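Local atomic coordinates of trimethylamine-N-oxide reductase (Haemophilus influenzae, PDB entry 7L5I), a protein that probably reduces S- or N-oxides such as trimethylamine N-oxide at a molybdenum centre carried by two molybdopterin guanine dinucleotide cofactors. Residues A[371-383]-A[607-619]. Sequence-based numbering, arbitrary orientation.
Sequences MLGQIGLPGGGFG and KKWVRYGEFREDP
Arg616, on the short helix 613-617, reaches across to the glycine-rich connection between helix 359-372 and strand 381-383 and binds its backbone carbonyls, a polar loop-to-helix contact bordered by apolar side chains. It illustrates how one arginine can fasten the end of a helix and the turn after it through their backbone carbonyls. With CG anti to the backbone N (chi1 -171°) and the chain extended as far as NE, the guanidinium is carried past Gly376, and NH1 donates twice: to Gly373 O at 2.8 Å and to Ile375 O at 2.9 Å. Both oxygens lie close to the guanidinium plane, and the bonds are fairly straight (159° and 163°), although NH1 stands well above the carbonyl plane of Gly373. Leu377 lies over one face of the same group, its CD2 3.1 Å from Arg616 NE, a tight approach.

Gly373 is where the chain leaves helix 359-372, and Ile375 sits in the type II turn Gln374 to Leu377, so NH1 ties helix end to turn. A second such turn, Leu377 to Gly380, follows directly; together they lead to the edge strand in the five-stranded parallel sheet of this molybdopterin oxidoreductase fold. A third type II turn, Val610 to Gly613, faces them and leads into the arginine's helix. Gly376, lacking a side chain, permits the close approach: its CA comes within 3.5 Å of Arg611 O in a CA-H...O contact and is also near Tyr612 O. Val610 CG1 rests against Gly376 O. A water accepts from Gly376 N and lies 2.7 Å from Arg611 O, bridging the two backbones.

Beside this, Tyr612 runs alongside Ile375, whose CG2 meets Tyr612 CB at 3.8 Å, and the ring of Tyr612 crosses that of Phe382 obliquely. The phenol OH hydrogen-bonds to Glu191, which also forms a salt bridge with Arg611.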
loop_
_atom_site.group_PDB
_atom_site.type_symbol
_atom_site.label_atom_id
_atom_site.label_comp_id
_atom_site.label_asym_id
_atom_site.label_seq_id
_atom_site.Cartn_x
_atom_site.Cartn_y
_atom_site.Cartn_z
ATOM N N MET A 371 -17.612 -5.377 -21.668
ATOM C CA MET A 371 -17.713 -5.776 -23.069
ATOM C C MET A 371 -17.572 -7.284 -23.252
ATOM O O MET A 371 -18.203 -7.865 -24.144
ATOM C CB MET A 371 -16.651 -5.037 -23.886
ATOM C CG MET A 371 -16.854 -3.559 -23.940
ATOM S SD MET A 371 -15.623 -2.619 -24.858
ATOM C CE MET A 371 -15.963 -3.192 -26.536
ATOM N N LEU A 372 -16.759 -7.941 -22.422
ATOM C CA LEU A 372 -16.646 -9.389 -22.476
ATOM C C LEU A 372 -17.901 -10.067 -21.959
ATOM O O LEU A 372 -18.226 -11.172 -22.396
ATOM C CB LEU A 372 -15.436 -9.835 -21.663
ATOM C CG LEU A 372 -14.084 -9.437 -22.249
ATOM C CD1 LEU A 372 -12.996 -9.699 -21.245
ATOM C CD2 LEU A 372 -13.861 -10.250 -23.484
ATOM N N GLY A 373 -18.592 -9.448 -21.005
ATOM C CA GLY A 373 -19.922 -9.894 -20.640
ATOM C C GLY A 373 -20.004 -11.028 -19.649
ATOM O O GLY A 373 -21.064 -11.649 -19.528
ATOM N N GLN A 374 -18.924 -11.309 -18.914
ATOM C CA GLN A 374 -18.876 -12.461 -18.017
ATOM C C GLN A 374 -18.994 -12.060 -16.548
ATOM O O GLN A 374 -18.874 -12.916 -15.668
ATOM C CB GLN A 374 -17.586 -13.244 -18.266
ATOM C CG GLN A 374 -17.415 -13.717 -19.689
ATOM C CD GLN A 374 -16.029 -14.265 -19.932
ATOM O OE1 GLN A 374 -15.373 -14.723 -19.006
ATOM N NE2 GLN A 374 -15.577 -14.209 -21.177
ATOM N N ILE A 375 -19.259 -10.781 -16.281
ATOM C CA ILE A 375 -19.442 -10.299 -14.915
ATOM C C ILE A 375 -20.628 -11.006 -14.289
ATOM O O ILE A 375 -21.695 -11.090 -14.898
ATOM C CB ILE A 375 -19.653 -8.780 -14.933
ATOM C CG1 ILE A 375 -18.367 -8.064 -15.357
ATOM C CG2 ILE A 375 -20.107 -8.299 -13.568
ATOM C CD1 ILE A 375 -18.562 -6.584 -15.694
ATOM N N GLY A 376 -20.458 -11.497 -13.052
ATOM C CA GLY A 376 -21.514 -12.208 -12.380
ATOM C C GLY A 376 -21.638 -13.682 -12.703
ATOM O O GLY A 376 -22.559 -14.338 -12.192
ATOM N N LEU A 377 -20.759 -14.228 -13.554
ATOM C CA LEU A 377 -20.723 -15.649 -13.846
ATOM C C LEU A 377 -19.613 -16.337 -13.055
ATOM O O LEU A 377 -18.593 -15.717 -12.750
ATOM C CB LEU A 377 -20.478 -15.885 -15.326
ATOM C CG LEU A 377 -21.514 -15.326 -16.301
ATOM C CD1 LEU A 377 -21.049 -15.638 -17.727
ATOM C CD2 LEU A 377 -22.868 -15.926 -16.008
ATOM N N PRO A 378 -19.781 -17.614 -12.719
ATOM C CA PRO A 378 -18.686 -18.354 -12.070
ATOM C C PRO A 378 -17.396 -18.211 -12.863
ATOM O O PRO A 378 -17.379 -18.350 -14.076
ATOM C CB PRO A 378 -19.189 -19.802 -12.063
ATOM C CG PRO A 378 -20.671 -19.678 -12.048
ATOM C CD PRO A 378 -20.965 -18.471 -12.931
ATOM N N GLY A 379 -16.324 -17.860 -12.168
ATOM C CA GLY A 379 -15.024 -17.754 -12.778
ATOM C C GLY A 379 -14.813 -16.573 -13.699
ATOM O O GLY A 379 -13.744 -16.476 -14.320
ATOM N N GLY A 380 -15.784 -15.666 -13.814
ATOM C CA GLY A 380 -15.679 -14.635 -14.823
ATOM C C GLY A 380 -15.742 -13.199 -14.343
ATOM O O GLY A 380 -16.170 -12.914 -13.215
ATOM N N GLY A 381 -15.337 -12.280 -15.202
ATOM C CA GLY A 381 -15.499 -10.862 -14.920
ATOM C C GLY A 381 -14.189 -10.226 -14.498
ATOM O O GLY A 381 -13.181 -10.324 -15.207
ATOM N N PHE A 382 -14.212 -9.530 -13.362
ATOM C CA PHE A 382 -13.014 -8.849 -12.883
ATOM C C PHE A 382 -13.002 -8.905 -11.366
ATOM O O PHE A 382 -14.022 -9.138 -10.711
ATOM C CB PHE A 382 -12.945 -7.383 -13.346
ATOM C CG PHE A 382 -14.005 -6.524 -12.736
ATOM C CD1 PHE A 382 -15.281 -6.503 -13.258
ATOM C CD2 PHE A 382 -13.752 -5.777 -11.604
ATOM C CE1 PHE A 382 -16.278 -5.744 -12.681
ATOM C CE2 PHE A 382 -14.746 -5.018 -11.020
ATOM C CZ PHE A 382 -16.014 -4.999 -11.551
ATOM N N GLY A 383 -11.819 -8.662 -10.820
ATOM C CA GLY A 383 -11.649 -8.535 -9.394
ATOM C C GLY A 383 -10.477 -7.621 -9.120
ATOM O O GLY A 383 -9.434 -7.731 -9.769
ATOM N N LYS A 607 -18.081 -20.769 -0.370
ATOM C CA LYS A 607 -17.234 -21.386 -1.387
ATOM C C LYS A 607 -17.796 -21.179 -2.788
ATOM O O LYS A 607 -17.044 -21.206 -3.763
ATOM C CB LYS A 607 -17.069 -22.875 -1.100
ATOM C CG LYS A 607 -16.144 -23.170 0.060
ATOM C CD LYS A 607 -16.255 -24.619 0.478
ATOM C CE LYS A 607 -15.277 -24.957 1.583
ATOM N NZ LYS A 607 -15.610 -26.287 2.155
ATOM N N LYS A 608 -19.107 -20.955 -2.905
ATOM C CA LYS A 608 -19.743 -20.788 -4.206
ATOM C C LYS A 608 -20.062 -19.337 -4.555
ATOM O O LYS A 608 -20.676 -19.091 -5.599
ATOM C CB LYS A 608 -21.052 -21.602 -4.231
ATOM C CG LYS A 608 -20.803 -23.111 -4.170
ATOM C CD LYS A 608 -22.082 -23.838 -3.801
ATOM C CE LYS A 608 -22.100 -25.261 -4.324
ATOM N NZ LYS A 608 -23.456 -25.559 -4.855
ATOM N N TRP A 609 -19.679 -18.383 -3.722
ATOM C CA TRP A 609 -20.138 -17.013 -3.896
ATOM C C TRP A 609 -19.507 -16.357 -5.117
ATOM O O TRP A 609 -18.286 -16.412 -5.320
ATOM C CB TRP A 609 -19.840 -16.179 -2.647
ATOM C CG TRP A 609 -20.461 -14.825 -2.730
ATOM C CD1 TRP A 609 -21.793 -14.517 -2.641
ATOM C CD2 TRP A 609 -19.780 -13.591 -2.947
ATOM N NE1 TRP A 609 -21.977 -13.153 -2.781
ATOM C CE2 TRP A 609 -20.750 -12.566 -2.971
ATOM C CE3 TRP A 609 -18.442 -13.248 -3.128
ATOM C CZ2 TRP A 609 -20.417 -11.229 -3.172
ATOM C CZ3 TRP A 609 -18.119 -11.911 -3.310
ATOM C CH2 TRP A 609 -19.097 -10.923 -3.316
ATOM N N VAL A 610 -20.354 -15.712 -5.926
ATOM C CA VAL A 610 -19.938 -15.016 -7.138
ATOM C C VAL A 610 -20.267 -13.535 -6.974
ATOM O O VAL A 610 -21.428 -13.159 -6.767
ATOM C CB VAL A 610 -20.612 -15.617 -8.385
ATOM C CG1 VAL A 610 -20.284 -14.807 -9.639
ATOM C CG2 VAL A 610 -20.216 -17.077 -8.558
ATOM N N ARG A 611 -19.243 -12.693 -7.072
ATOM C CA ARG A 611 -19.450 -11.259 -6.989
ATOM C C ARG A 611 -20.293 -10.784 -8.173
ATOM O O ARG A 611 -20.105 -11.212 -9.304
ATOM C CB ARG A 611 -18.085 -10.573 -6.932
ATOM C CG ARG A 611 -18.141 -9.117 -6.503
ATOM C CD ARG A 611 -16.759 -8.522 -6.165
ATOM N NE ARG A 611 -16.965 -7.089 -5.924
ATOM C CZ ARG A 611 -17.417 -6.575 -4.791
ATOM N NH1 ARG A 611 -17.647 -7.354 -3.721
ATOM N NH2 ARG A 611 -17.639 -5.273 -4.693
ATOM N N TYR A 612 -21.253 -9.908 -7.895
ATOM C CA TYR A 612 -22.177 -9.371 -8.900
ATOM C C TYR A 612 -23.118 -10.443 -9.440
ATOM O O TYR A 612 -23.805 -10.220 -10.435
ATOM C CB TYR A 612 -21.443 -8.640 -10.038
ATOM C CG TYR A 612 -20.844 -7.338 -9.534
ATOM C CD1 TYR A 612 -21.669 -6.333 -9.050
ATOM C CD2 TYR A 612 -19.475 -7.150 -9.440
ATOM C CE1 TYR A 612 -21.169 -5.183 -8.515
ATOM C CE2 TYR A 612 -18.963 -5.972 -8.885
ATOM C CZ TYR A 612 -19.826 -4.995 -8.433
ATOM O OH TYR A 612 -19.395 -3.807 -7.876
ATOM N N GLY A 613 -23.201 -11.590 -8.770
ATOM C CA GLY A 613 -24.132 -12.617 -9.195
ATOM C C GLY A 613 -25.580 -12.176 -9.079
ATOM O O GLY A 613 -26.406 -12.490 -9.943
ATOM N N GLU A 614 -25.907 -11.440 -8.018
ATOM C CA GLU A 614 -27.291 -10.991 -7.866
ATOM C C GLU A 614 -27.629 -9.894 -8.866
ATOM O O GLU A 614 -28.730 -9.875 -9.431
ATOM C CB GLU A 614 -27.530 -10.517 -6.448
ATOM C CG GLU A 614 -27.477 -11.667 -5.432
ATOM C CD GLU A 614 -28.225 -12.928 -5.895
ATOM O OE1 GLU A 614 -27.579 -14.000 -5.983
ATOM O OE2 GLU A 614 -29.446 -12.849 -6.187
ATOM N N PHE A 615 -26.708 -8.957 -9.082
ATOM C CA PHE A 615 -26.865 -7.983 -10.159
ATOM C C PHE A 615 -27.077 -8.669 -11.492
ATOM O O PHE A 615 -27.974 -8.302 -12.261
ATOM C CB PHE A 615 -25.613 -7.091 -10.195
ATOM C CG PHE A 615 -25.593 -6.084 -11.309
ATOM C CD1 PHE A 615 -26.573 -5.112 -11.378
ATOM C CD2 PHE A 615 -24.546 -6.053 -12.234
ATOM C CE1 PHE A 615 -26.551 -4.140 -12.389
ATOM C CE2 PHE A 615 -24.531 -5.081 -13.237
ATOM C CZ PHE A 615 -25.534 -4.108 -13.290
ATOM N N ARG A 616 -26.270 -9.688 -11.799
ATOM C CA ARG A 616 -26.449 -10.358 -13.080
ATOM C C ARG A 616 -27.809 -11.050 -13.163
ATOM O O ARG A 616 -28.480 -11.010 -14.204
ATOM C CB ARG A 616 -25.336 -11.385 -13.325
ATOM C CG ARG A 616 -25.414 -11.913 -14.757
ATOM C CD ARG A 616 -24.342 -12.905 -15.122
ATOM N NE ARG A 616 -24.529 -13.314 -16.515
ATOM C CZ ARG A 616 -23.820 -12.853 -17.549
ATOM N NH1 ARG A 616 -22.835 -11.996 -17.357
ATOM N NH2 ARG A 616 -24.088 -13.288 -18.768
ATOM N N GLU A 617 -28.227 -11.700 -12.080
ATOM C CA GLU A 617 -29.488 -12.427 -12.096
ATOM C C GLU A 617 -30.661 -11.507 -12.405
ATOM O O GLU A 617 -31.507 -11.831 -13.248
ATOM C CB GLU A 617 -29.705 -13.128 -10.763
ATOM C CG GLU A 617 -31.090 -13.801 -10.670
ATOM C CD GLU A 617 -31.328 -14.836 -11.780
ATOM O OE1 GLU A 617 -30.426 -15.663 -12.022
ATOM O OE2 GLU A 617 -32.417 -14.825 -12.414
ATOM N N ASP A 618 -30.734 -10.354 -11.741
ATOM C CA ASP A 618 -31.833 -9.414 -11.961
ATOM C C ASP A 618 -31.390 -8.000 -11.643
ATOM O O ASP A 618 -31.449 -7.556 -10.489
ATOM C CB ASP A 618 -33.057 -9.789 -11.123
ATOM C CG ASP A 618 -34.280 -8.938 -11.470
ATOM O OD1 ASP A 618 -34.083 -7.876 -12.090
ATOM O OD2 ASP A 618 -35.425 -9.328 -11.133
ATOM N N PRO A 619 -30.926 -7.249 -12.650
ATOM C CA PRO A 619 -30.398 -5.904 -12.361
ATOM C C PRO A 619 -31.489 -4.881 -12.049
ATOM O O PRO A 619 -31.168 -3.818 -11.489
ATOM C CB PRO A 619 -29.621 -5.557 -13.641
ATOM C CG PRO A 619 -30.363 -6.288 -14.703
ATOM C CD PRO A 619 -30.801 -7.588 -14.084
HETATM O O HOH W 1 -18.213 -11.470 -11.180
#